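Local coordinates for cortical-lytic enzyme (Clostridium perfringens, PDB 5JIP), which probably hydrolyses the glycan strands of spore cortex peptidoglycan as a lysozyme-type muramidase during germination, at residues 199-205 / 217-223. Numbering follows the deposited sequence.
Sequences WTMWQFT and VDLNWGP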
loop_
_atom_site.group_PDB
_atom_site.type_symbol
_atom_site.label_atom_id
_atom_site.label_comp_id
_atom_site.label_asym_id
_atom_site.label_seq_id
_atom_site.Cartn_x
_atom_site.Cartn_y
_atom_site.Cartn_z
ATOM N N TRP A 199 2.532 -16.793 -7.188
ATOM C CA TRP A 199 2.661 -16.468 -8.599
ATOM C C TRP A 199 1.643 -15.409 -8.985
ATOM O O TRP A 199 0.524 -15.356 -8.469
ATOM C CB TRP A 199 2.520 -17.693 -9.513
ATOM C CG TRP A 199 1.303 -18.574 -9.412
ATOM C CD1 TRP A 199 1.222 -19.779 -8.782
ATOM C CD2 TRP A 199 0.049 -18.396 -10.084
ATOM N NE1 TRP A 199 -0.028 -20.327 -8.958
ATOM C CE2 TRP A 199 -0.765 -19.497 -9.756
ATOM C CE3 TRP A 199 -0.483 -17.384 -10.864
ATOM C CZ2 TRP A 199 -2.055 -19.621 -10.221
ATOM C CZ3 TRP A 199 -1.778 -17.507 -11.315
ATOM C CH2 TRP A 199 -2.553 -18.606 -10.988
ATOM N N THR A 200 2.071 -14.529 -9.873
ATOM C CA THR A 200 1.193 -13.541 -10.459
ATOM C C THR A 200 0.499 -14.094 -11.703
ATOM O O THR A 200 -0.698 -13.842 -11.906
ATOM C CB THR A 200 2.019 -12.292 -10.781
ATOM O OG1 THR A 200 2.512 -11.751 -9.548
ATOM C CG2 THR A 200 1.227 -11.270 -11.527
ATOM N N MET A 201 1.237 -14.824 -12.547
ATOM C CA MET A 201 0.652 -15.542 -13.680
ATOM C C MET A 201 1.255 -16.934 -13.747
ATOM O O MET A 201 2.363 -17.180 -13.266
ATOM C CB MET A 201 0.886 -14.813 -14.996
ATOM C CG MET A 201 0.150 -13.500 -15.101
ATOM S SD MET A 201 0.366 -12.650 -16.711
ATOM C CE MET A 201 0.660 -13.958 -17.856
ATOM N N TRP A 202 0.491 -17.843 -14.328
ATOM C CA TRP A 202 0.875 -19.242 -14.494
ATOM C C TRP A 202 0.620 -19.634 -15.945
ATOM O O TRP A 202 -0.532 -19.630 -16.395
ATOM C CB TRP A 202 0.083 -20.128 -13.534
ATOM C CG TRP A 202 0.163 -21.612 -13.771
ATOM C CD1 TRP A 202 1.138 -22.306 -14.418
ATOM C CD2 TRP A 202 -0.817 -22.584 -13.362
ATOM N NE1 TRP A 202 0.842 -23.667 -14.418
ATOM C CE2 TRP A 202 -0.366 -23.847 -13.790
ATOM C CE3 TRP A 202 -2.022 -22.498 -12.665
ATOM C CZ2 TRP A 202 -1.083 -25.012 -13.537
ATOM C CZ3 TRP A 202 -2.735 -23.654 -12.427
ATOM C CH2 TRP A 202 -2.265 -24.888 -12.849
ATOM N N GLN A 203 1.699 -19.911 -16.680
ATOM C CA GLN A 203 1.615 -20.445 -18.033
ATOM C C GLN A 203 1.446 -21.953 -17.904
ATOM O O GLN A 203 2.381 -22.648 -17.487
ATOM C CB GLN A 203 2.869 -20.118 -18.829
ATOM C CG GLN A 203 2.722 -20.372 -20.318
ATOM C CD GLN A 203 4.013 -20.087 -21.019
ATOM O OE1 GLN A 203 4.980 -20.822 -20.869
ATOM N NE2 GLN A 203 4.041 -19.000 -21.789
ATOM N N PHE A 204 0.236 -22.441 -18.169
ATOM C CA PHE A 204 -0.078 -23.844 -17.921
ATOM C C PHE A 204 -0.003 -24.708 -19.173
ATOM O O PHE A 204 -0.040 -25.936 -19.061
ATOM C CB PHE A 204 -1.465 -23.977 -17.258
ATOM C CG PHE A 204 -2.608 -23.495 -18.111
ATOM C CD1 PHE A 204 -3.014 -22.163 -18.052
ATOM C CD2 PHE A 204 -3.263 -24.356 -18.970
ATOM C CE1 PHE A 204 -4.048 -21.700 -18.837
ATOM C CE2 PHE A 204 -4.302 -23.895 -19.773
ATOM C CZ PHE A 204 -4.685 -22.564 -19.712
ATOM N N THR A 205 0.136 -24.116 -20.360
ATOM C CA THR A 205 0.340 -24.923 -21.548
ATOM C C THR A 205 1.059 -24.091 -22.589
ATOM O O THR A 205 0.972 -22.861 -22.586
ATOM C CB THR A 205 -0.986 -25.434 -22.116
ATOM O OG1 THR A 205 -0.723 -26.279 -23.229
ATOM C CG2 THR A 205 -1.848 -24.287 -22.561
ATOM N N VAL A 217 -1.083 -22.525 -28.822
ATOM C CA VAL A 217 -0.728 -21.232 -28.269
ATOM C C VAL A 217 -0.426 -21.373 -26.775
ATOM O O VAL A 217 -0.980 -22.241 -26.091
ATOM C CB VAL A 217 -1.871 -20.216 -28.564
ATOM C CG1 VAL A 217 -3.174 -20.641 -27.877
ATOM C CG2 VAL A 217 -1.476 -18.805 -28.165
ATOM N N ASP A 218 0.492 -20.538 -26.291
ATOM C CA ASP A 218 0.763 -20.412 -24.857
ATOM C C ASP A 218 -0.435 -19.774 -24.168
ATOM O O ASP A 218 -0.898 -18.711 -24.585
ATOM C CB ASP A 218 1.989 -19.533 -24.583
ATOM C CG ASP A 218 3.296 -20.086 -25.109
ATOM O OD1 ASP A 218 3.383 -21.281 -25.473
ATOM O OD2 ASP A 218 4.277 -19.299 -25.122
ATOM N N LEU A 219 -0.939 -20.408 -23.120
ATOM C CA LEU A 219 -2.068 -19.870 -22.369
ATOM C C LEU A 219 -1.709 -19.713 -20.894
ATOM O O LEU A 219 -0.919 -20.483 -20.332
ATOM C CB LEU A 219 -3.289 -20.748 -22.498
ATOM C CG LEU A 219 -3.837 -20.895 -23.935
ATOM C CD1 LEU A 219 -4.978 -21.881 -23.935
ATOM C CD2 LEU A 219 -4.243 -19.525 -24.518
ATOM N N ASN A 220 -2.343 -18.730 -20.261
ATOM C CA ASN A 220 -1.923 -18.263 -18.944
ATOM C C ASN A 220 -3.118 -17.939 -18.070
ATOM O O ASN A 220 -4.100 -17.341 -18.529
ATOM C CB ASN A 220 -1.083 -16.988 -19.041
ATOM C CG ASN A 220 0.115 -17.143 -19.950
ATOM O OD1 ASN A 220 1.121 -17.715 -19.558
ATOM N ND2 ASN A 220 0.035 -16.573 -21.149
ATOM N N TRP A 221 -3.003 -18.302 -16.799
ATOM C CA TRP A 221 -3.857 -17.761 -15.758
ATOM C C TRP A 221 -3.178 -16.563 -15.111
ATOM O O TRP A 221 -1.962 -16.566 -14.871
ATOM C CB TRP A 221 -4.166 -18.806 -14.677
ATOM C CG TRP A 221 -4.826 -20.047 -15.180
ATOM C CD1 TRP A 221 -4.300 -21.300 -15.175
ATOM C CD2 TRP A 221 -6.132 -20.154 -15.781
ATOM N NE1 TRP A 221 -5.190 -22.191 -15.713
ATOM C CE2 TRP A 221 -6.321 -21.517 -16.110
ATOM C CE3 TRP A 221 -7.156 -19.243 -16.051
ATOM C CZ2 TRP A 221 -7.492 -21.989 -16.690
ATOM C CZ3 TRP A 221 -8.327 -19.706 -16.659
ATOM C CH2 TRP A 221 -8.487 -21.074 -16.960
ATOM N N GLY A 222 -3.981 -15.552 -14.806
ATOM C CA GLY A 222 -3.503 -14.358 -14.160
ATOM C C GLY A 222 -4.197 -14.084 -12.836
ATOM O O GLY A 222 -4.960 -14.906 -12.311
ATOM N N PRO A 223 -3.943 -12.896 -12.288
ATOM C CA PRO A 223 -4.604 -12.468 -11.052
ATOM C C PRO A 223 -6.121 -12.405 -11.190
ATOM O O PRO A 223 -6.685 -12.390 -12.281
ATOM C CB PRO A 223 -4.022 -11.067 -10.800
ATOM C CG PRO A 223 -2.823 -10.961 -11.679
ATOM C CD PRO A 223 -3.076 -11.852 -12.846
#
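W221 of strand 217-221 lies against F204 and W202 of strand 201-205. From W221 CB, 4.0 Å from W199 CH2, the indole runs beside W202. W221 CD1 sits between two rings, 3.3 Å from F204 CD1 and 3.6 Å from W202 CE3, the latter ring oblique. The next atom, W221 NE1, lies over one face of the phenyl ring, 3.2 Å from F204 CD1, and W221 CE2 follows at 3.6 Å from F204 CE1; further out, CZ2 still grazes the phenyl rim. The phenyl ring of F204 and the five-membered ring of W221 form an offset stack, planes 19° apart. With CG between its backbone N and carbonyl carbon (chi1 63°), the F204 ring is carried across to W221, and its CZ rests on L219 CB. Beneath this cluster, W202 and W221 exchange two 2.8 Å backbone bonds, W202 N to W221 O and W221 N to W202 O. Beyond Q203 and N220 the register slips by one residue, so F204 N and T205 O both bond to L219, a beta bulge. On the other face, N220 OD1 packs 3.1 Å from Q203 CB while accepting a bond from W176 NE1; Q203 NE2 and N220 ND2 both bond to D18 OD1, and Q203 OE1 to the Y149 and Y180 hydroxyls. Pairing parallel with 175-178 and antiparallel with 15-19, this hairpin closes the curled sheet of the TIM-barrel-like family 25 domain.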